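Local coordinates for phage terminase large subunit (Thermus phage G20c, PDB 5M1O), which serves as the ATP-driven motor that translocates viral DNA into empty capsids and as the endonuclease that cuts the genome to begin and end packaging, at residues A[37-42]-A[90-95]; A[47-52]-A[175-180]. All blocks are in the same frame, centred on the assembly; numbering follows the deposited sequence.

Contact 1: residues A[37-42]-A[90-95]; sequences YCIGAD and AYVVAD. With CO (cobalt (II) ion), chain C.
Ile39 and Ala41 carry the backbone pairing between strands 37-42 and 91-94, which run parallel. Ile39 N gives its hydrogen to Tyr91 O at 2.8 Å and Ile39 O accepts from Val93 N; Ala41 repeats the pattern, its N bonded to Val93 O and its O to Asp95 N. The intervening residues of 37-42, Cys38 and Gly40, turn their backbones the other way and pair with Leu55 and Ser53 of strand 49-56.

Apolar contacts divide between the two faces of the sheet. On one, Ala41 CB meets Val92 CG1 at 3.7 Å, and Ile39 rests CG1 on Ala90 CB at 4.0 Å, a layer closed by Leu80 of helix 73-86. On the other, Tyr91 holds CG between its backbone N and carbonyl carbon (chi1 74°), which lays a face of the ring against Cys38 CB. The result is a CH-pi contact, with Cys38 CB 3.7 Å from the Tyr91 centroid, while the cysteine sulfur lies obliquely and farther out. The Tyr91 hydroxyl bonds to Gln188.

In the RNase H-like nuclease fold, neighbouring parallel strands bring acidic residues to the metal site, and Asp42 and Asp95 hold such positions here; both probably bind catalytic magnesium.

The polar side-chain contacts lie at this end. The two carboxylates are side by side with planes 17° apart, Asp42 OD1 and Asp95 OD2 separated by 4.0 Å. A water donating to both oxygens, 2.6 Å from Asp95 OD2, bridges the pair, and a second water links Asp42 OD1 to Asp95 O. Asp42 OD2 binds the cobalt ion at 2.1 Å, whereas Asp95 OD1 accepts from the backbone N of Val119 and Trp97.

Contact 2: residues A[47-52]-A[175-180]; sequences QDYSVF and HDDIVM. With CO (cobalt (II) ion), chain C.
Tyr49 and Val51, on the same side of their strand, both meet Asp177 in the first turn of helix 177-186. The Tyr49 side chain has CG anti to its own carbonyl carbon (chi1 -69°), and the ring reaches out to His175. There it presents an edge to the imidazole: Tyr49 CE1 comes within 3.7 Å of His175 NE2 in an edge-to-face pair. Arg67 of strand 61-69 adds a cation-pi contact to the tyrosine.

Two residues further along the strand, Val51 sets CG2, the branch anti to its carbonyl carbon, against Asp177 CB at 3.7 Å and Ile178 CG1 at 4.0 Å. Its CB also packs on the carbonyl oxygen of Asp177. The valine and aspartate side chains cross at about a right angle.

Asp177, with CG likewise opposite its carbonyl carbon (chi1 -40°), divides its two oxygens between different tasks. OD1 binds the cobalt ion at 2.0 Å. OD2 approaches Tyr49 CB, the two side chains crossing nearly at right angles with ring and carboxylate planes 39° apart. It also receives a hydrogen bond of 2.6 Å from a water that accepts from Tyr49 N, a bridge that would limit rotation of the carboxylate.

The metal is bound directly by Asp177, Asp42 and four waters. Of these waters, one donates to Asp48 OD2, one lies 2.7 Å from Tyr49 O and one donates to Asp176 OD1. Such water-mediated links imply a second shell that positions the metal's own ligands, consistent with Asp177 binding a catalytic magnesium ion.

How the contacts relate
Both contacts are largely buried and converge on one cobalt ion. Contact 1 lies within the central sheet and combines strand pairing with apolar side chains on both faces, its acidic groups confined to one end. Contact 2 joins that sheet to helix 177-186 through side-chain packing and water bridges, and reaches the surface at the exposed His175. The two are coupled through the neighbouring strands 37-42 and 49-56, where Asp42 O probably accepts a hydrogen bond from Val51 N. Four metal-bound waters complete the shared site, whose two coordinating carboxylate oxygens stand 3.2 Å apart, Asp42 OD2 to Asp177 OD1.

Contact 1: residues A[37-42]-A[90-95]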
loop_
_atom_site.group_PDB
_atom_site.type_symbol
_atom_site.label_atom_id
_atom_site.label_comp_id
_atom_site.label_asym_id
_atom_site.label_seq_id
_atom_site.Cartn_x
_atom_site.Cartn_y
_atom_site.Cartn_z
ATOM N N TYR A 37 9.750 -6.661 9.039
ATOM C CA TYR A 37 8.924 -6.226 7.919
ATOM C C TYR A 37 7.482 -6.026 8.332
ATOM O O TYR A 37 7.009 -6.659 9.262
ATOM C CB TYR A 37 8.932 -7.299 6.829
ATOM C CG TYR A 37 10.264 -7.521 6.151
ATOM C CD1 TYR A 37 11.217 -8.364 6.715
ATOM C CD2 TYR A 37 10.566 -6.908 4.915
ATOM C CE1 TYR A 37 12.433 -8.597 6.087
ATOM C CE2 TYR A 37 11.782 -7.137 4.281
ATOM C CZ TYR A 37 12.713 -7.977 4.869
ATOM O OH TYR A 37 13.920 -8.215 4.255
ATOM N N CYS A 38 6.767 -5.184 7.590
ATOM C CA CYS A 38 5.320 -5.158 7.654
ATOM C C CYS A 38 4.776 -5.097 6.240
ATOM O O CYS A 38 5.530 -4.886 5.303
ATOM C CB CYS A 38 4.851 -3.972 8.479
ATOM S SG CYS A 38 5.119 -2.376 7.695
ATOM N N ILE A 39 3.475 -5.306 6.101
ATOM C CA ILE A 39 2.807 -5.296 4.808
ATOM C C ILE A 39 1.619 -4.345 4.855
ATOM O O ILE A 39 0.721 -4.534 5.667
ATOM C CB ILE A 39 2.303 -6.696 4.415
ATOM C CG1 ILE A 39 3.463 -7.701 4.477
ATOM C CG2 ILE A 39 1.648 -6.672 3.027
ATOM C CD1 ILE A 39 3.069 -9.134 4.185
ATOM N N GLY A 40 1.611 -3.342 3.966
ATOM C CA GLY A 40 0.430 -2.521 3.756
ATOM C C GLY A 40 -0.532 -3.248 2.837
ATOM O O GLY A 40 -0.145 -3.641 1.751
ATOM N N ALA A 41 -1.787 -3.422 3.257
ATOM C CA ALA A 41 -2.752 -4.203 2.502
ATOM C C ALA A 41 -4.074 -3.491 2.234
ATOM O O ALA A 41 -4.783 -3.118 3.169
ATOM C CB ALA A 41 -3.033 -5.509 3.212
ATOM N N ASP A 42 -4.352 -3.318 0.935
ATOM C CA ASP A 42 -5.620 -2.839 0.383
ATOM C C ASP A 42 -6.296 -4.039 -0.286
ATOM O O ASP A 42 -5.640 -4.729 -1.063
ATOM C CB ASP A 42 -5.333 -1.743 -0.662
ATOM C CG ASP A 42 -6.585 -1.019 -1.111
ATOM O OD1 ASP A 42 -7.404 -0.658 -0.237
ATOM O OD2 ASP A 42 -6.765 -0.823 -2.334
ATOM N N ALA A 90 5.670 -11.267 8.697
ATOM C CA ALA A 90 5.568 -9.819 8.640
ATOM C C ALA A 90 4.158 -9.427 9.022
ATOM O O ALA A 90 3.200 -9.981 8.493
ATOM C CB ALA A 90 5.863 -9.321 7.239
ATOM N N TYR A 91 4.018 -8.476 9.928
ATOM C CA TYR A 91 2.666 -8.072 10.310
ATOM C C TYR A 91 2.018 -7.187 9.254
ATOM O O TYR A 91 2.675 -6.400 8.605
ATOM C CB TYR A 91 2.624 -7.413 11.676
ATOM C CG TYR A 91 3.156 -6.011 11.754
ATOM C CD1 TYR A 91 4.499 -5.782 11.990
ATOM C CD2 TYR A 91 2.299 -4.909 11.681
ATOM C CE1 TYR A 91 5.003 -4.502 12.085
ATOM C CE2 TYR A 91 2.786 -3.623 11.789
ATOM C CZ TYR A 91 4.142 -3.430 11.987
ATOM O OH TYR A 91 4.663 -2.184 12.133
ATOM N N VAL A 92 0.716 -7.340 9.120
ATOM C CA VAL A 92 -0.069 -6.697 8.076
ATOM C C VAL A 92 -0.774 -5.477 8.682
ATOM O O VAL A 92 -1.340 -5.558 9.781
ATOM C CB VAL A 92 -1.079 -7.701 7.497
ATOM C CG1 VAL A 92 -2.019 -7.047 6.477
ATOM C CG2 VAL A 92 -0.349 -8.895 6.865
ATOM N N VAL A 93 -0.713 -4.358 7.968
ATOM C CA VAL A 93 -1.495 -3.157 8.275
ATOM C C VAL A 93 -2.605 -3.158 7.228
ATOM O O VAL A 93 -2.383 -2.817 6.073
ATOM C CB VAL A 93 -0.638 -1.881 8.206
ATOM C CG1 VAL A 93 -1.451 -0.627 8.577
ATOM C CG2 VAL A 93 0.553 -2.013 9.133
ATOM N N ALA A 94 -3.791 -3.598 7.632
ATOM C CA ALA A 94 -4.866 -3.875 6.686
ATOM C C ALA A 94 -5.933 -2.815 6.754
ATOM O O ALA A 94 -6.457 -2.534 7.833
ATOM C CB ALA A 94 -5.481 -5.236 6.971
ATOM N N ASP A 95 -6.284 -2.250 5.604
ATOM C CA ASP A 95 -7.473 -1.421 5.517
ATOM C C ASP A 95 -8.714 -2.307 5.498
ATOM O O ASP A 95 -9.168 -2.769 4.445
ATOM C CB ASP A 95 -7.450 -0.496 4.307
ATOM C CG ASP A 95 -8.730 0.297 4.168
ATOM O OD1 ASP A 95 -9.546 0.335 5.128
ATOM O OD2 ASP A 95 -8.925 0.880 3.095
HETATM CO CO CO C . -8.393 0.083 -3.279
HETATM O O HOH W 1 7.011 -7.886 11.590
HETATM O O HOH W 2 -8.988 -2.478 1.669
HETATM O O HOH W 3 -7.316 1.850 1.277
HETATM O O HOH W 4 -9.524 -0.082 -1.518
HETATM O O HOH W 5 -8.866 -1.767 -3.730
HETATM O O HOH W 6 -10.284 0.589 -4.385
HETATM O O HOH W 7 -8.011 2.008 -2.586
#

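Contact 2: residues A[47-52]-A[175-180]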
loop_
_atom_site.group_PDB
_atom_site.type_symbol
_atom_site.label_atom_id
_atom_site.label_comp_id
_atom_site.label_asym_id
_atom_site.label_seq_id
_atom_site.Cartn_x
_atom_site.Cartn_y
_atom_site.Cartn_z
ATOM N N GLN A 47 -14.134 -5.747 -9.210
ATOM C CA GLN A 47 -13.015 -5.679 -10.168
ATOM C C GLN A 47 -11.878 -4.718 -9.766
ATOM O O GLN A 47 -10.943 -4.494 -10.561
ATOM C CB GLN A 47 -13.547 -5.320 -11.567
ATOM C CG GLN A 47 -14.447 -6.386 -12.183
ATOM C CD GLN A 47 -13.712 -7.697 -12.431
ATOM O OE1 GLN A 47 -12.780 -7.751 -13.233
ATOM N NE2 GLN A 47 -14.122 -8.757 -11.735
ATOM N N ASP A 48 -11.947 -4.173 -8.548
ATOM C CA ASP A 48 -10.871 -3.356 -7.988
ATOM C C ASP A 48 -9.595 -4.172 -7.721
ATOM O O ASP A 48 -9.642 -5.388 -7.521
ATOM C CB ASP A 48 -11.315 -2.684 -6.682
ATOM C CG ASP A 48 -12.312 -1.551 -6.904
ATOM O OD1 ASP A 48 -13.008 -1.532 -7.951
ATOM O OD2 ASP A 48 -12.393 -0.661 -6.029
ATOM N N TYR A 49 -8.458 -3.481 -7.711
ATOM C CA TYR A 49 -7.181 -4.122 -7.462
ATOM C C TYR A 49 -6.987 -4.330 -5.973
ATOM O O TYR A 49 -7.425 -3.507 -5.168
ATOM C CB TYR A 49 -6.019 -3.282 -7.993
ATOM C CG TYR A 49 -5.978 -3.234 -9.500
ATOM C CD1 TYR A 49 -6.744 -2.306 -10.207
ATOM C CD2 TYR A 49 -5.189 -4.130 -10.227
ATOM C CE1 TYR A 49 -6.712 -2.263 -11.599
ATOM C CE2 TYR A 49 -5.152 -4.090 -11.619
ATOM C CZ TYR A 49 -5.911 -3.159 -12.293
ATOM O OH TYR A 49 -5.879 -3.111 -13.664
ATOM N N SER A 50 -6.363 -5.450 -5.619
ATOM C CA SER A 50 -5.806 -5.640 -4.293
ATOM C C SER A 50 -4.327 -5.361 -4.440
ATOM O O SER A 50 -3.743 -5.721 -5.466
ATOM C CB SER A 50 -6.038 -7.066 -3.802
ATOM O OG SER A 50 -7.419 -7.311 -3.658
ATOM N N VAL A 51 -3.741 -4.672 -3.459
ATOM C CA VAL A 51 -2.290 -4.403 -3.442
ATOM C C VAL A 51 -1.687 -4.632 -2.064
ATOM O O VAL A 51 -2.166 -4.084 -1.077
ATOM C CB VAL A 51 -1.959 -2.948 -3.852
ATOM C CG1 VAL A 51 -0.439 -2.732 -3.918
ATOM C CG2 VAL A 51 -2.600 -2.622 -5.193
ATOM N N PHE A 52 -0.614 -5.414 -2.028
ATOM C CA PHE A 52 0.109 -5.735 -0.805
ATOM C C PHE A 52 1.556 -5.284 -0.971
ATOM O O PHE A 52 2.254 -5.747 -1.876
ATOM C CB PHE A 52 0.077 -7.243 -0.525
ATOM C CG PHE A 52 -1.298 -7.863 -0.600
ATOM C CD1 PHE A 52 -2.431 -7.182 -0.141
ATOM C CD2 PHE A 52 -1.450 -9.164 -1.090
ATOM C CE1 PHE A 52 -3.694 -7.754 -0.213
ATOM C CE2 PHE A 52 -2.717 -9.742 -1.147
ATOM C CZ PHE A 52 -3.827 -9.040 -0.696
ATOM N N HIS A 175 -7.165 4.905 -10.358
ATOM C CA HIS A 175 -7.088 4.075 -9.163
ATOM C C HIS A 175 -6.123 4.658 -8.152
ATOM O O HIS A 175 -5.223 5.446 -8.500
ATOM C CB HIS A 175 -6.582 2.682 -9.536
ATOM C CG HIS A 175 -7.264 2.085 -10.716
ATOM N ND1 HIS A 175 -8.627 1.905 -10.771
ATOM C CD2 HIS A 175 -6.772 1.603 -11.879
ATOM C CE1 HIS A 175 -8.947 1.341 -11.922
ATOM N NE2 HIS A 175 -7.839 1.153 -12.613
ATOM N N ASP A 176 -6.282 4.248 -6.896
ATOM C CA ASP A 176 -5.323 4.628 -5.863
ATOM C C ASP A 176 -4.925 3.490 -4.915
ATOM O O ASP A 176 -4.400 3.738 -3.848
ATOM C CB ASP A 176 -5.868 5.821 -5.078
ATOM C CG ASP A 176 -7.036 5.466 -4.189
ATOM O OD1 ASP A 176 -7.504 4.305 -4.191
ATOM O OD2 ASP A 176 -7.522 6.367 -3.481
ATOM N N ASP A 177 -5.117 2.250 -5.350
ATOM C CA ASP A 177 -4.890 1.085 -4.506
ATOM C C ASP A 177 -3.407 0.940 -4.188
ATOM O O ASP A 177 -3.056 0.511 -3.104
ATOM C CB ASP A 177 -5.417 -0.186 -5.165
ATOM C CG ASP A 177 -6.717 0.039 -5.856
ATOM O OD1 ASP A 177 -7.741 0.263 -5.181
ATOM O OD2 ASP A 177 -6.693 0.088 -7.084
ATOM N N ILE A 178 -2.536 1.282 -5.138
ATOM C CA ILE A 178 -1.098 1.220 -4.885
ATOM C C ILE A 178 -0.706 2.314 -3.891
ATOM O O ILE A 178 0.049 2.061 -2.947
ATOM C CB ILE A 178 -0.279 1.376 -6.183
ATOM C CG1 ILE A 178 -0.608 0.237 -7.156
ATOM C CG2 ILE A 178 1.220 1.438 -5.905
ATOM C CD1 ILE A 178 -0.101 0.488 -8.556
ATOM N N VAL A 179 -1.201 3.533 -4.128
ATOM C CA VAL A 179 -0.926 4.672 -3.241
ATOM C C VAL A 179 -1.289 4.329 -1.802
ATOM O O VAL A 179 -0.476 4.541 -0.886
ATOM C CB VAL A 179 -1.689 5.959 -3.644
ATOM C CG1 VAL A 179 -1.354 7.091 -2.682
ATOM C CG2 VAL A 179 -1.361 6.335 -5.086
ATOM N N MET A 180 -2.495 3.804 -1.624
ATOM C CA MET A 180 -3.010 3.468 -0.292
ATOM C C MET A 180 -2.248 2.319 0.362
ATOM O O MET A 180 -1.971 2.378 1.549
ATOM C CB MET A 180 -4.518 3.202 -0.324
ATOM C CG MET A 180 -5.394 4.423 -0.610
ATOM S SD MET A 180 -4.949 5.904 0.317
ATOM C CE MET A 180 -5.044 5.347 2.008
HETATM CO CO CO C . -8.393 0.083 -3.279
HETATM O O HOH W 6 -10.284 0.589 -4.385
HETATM O O HOH W 8 -8.970 -0.471 -8.241
HETATM O O HOH W 5 -8.866 -1.767 -3.730
HETATM O O HOH W 7 -8.011 2.008 -2.586
HETATM O O HOH W 4 -9.524 -0.082 -1.518
#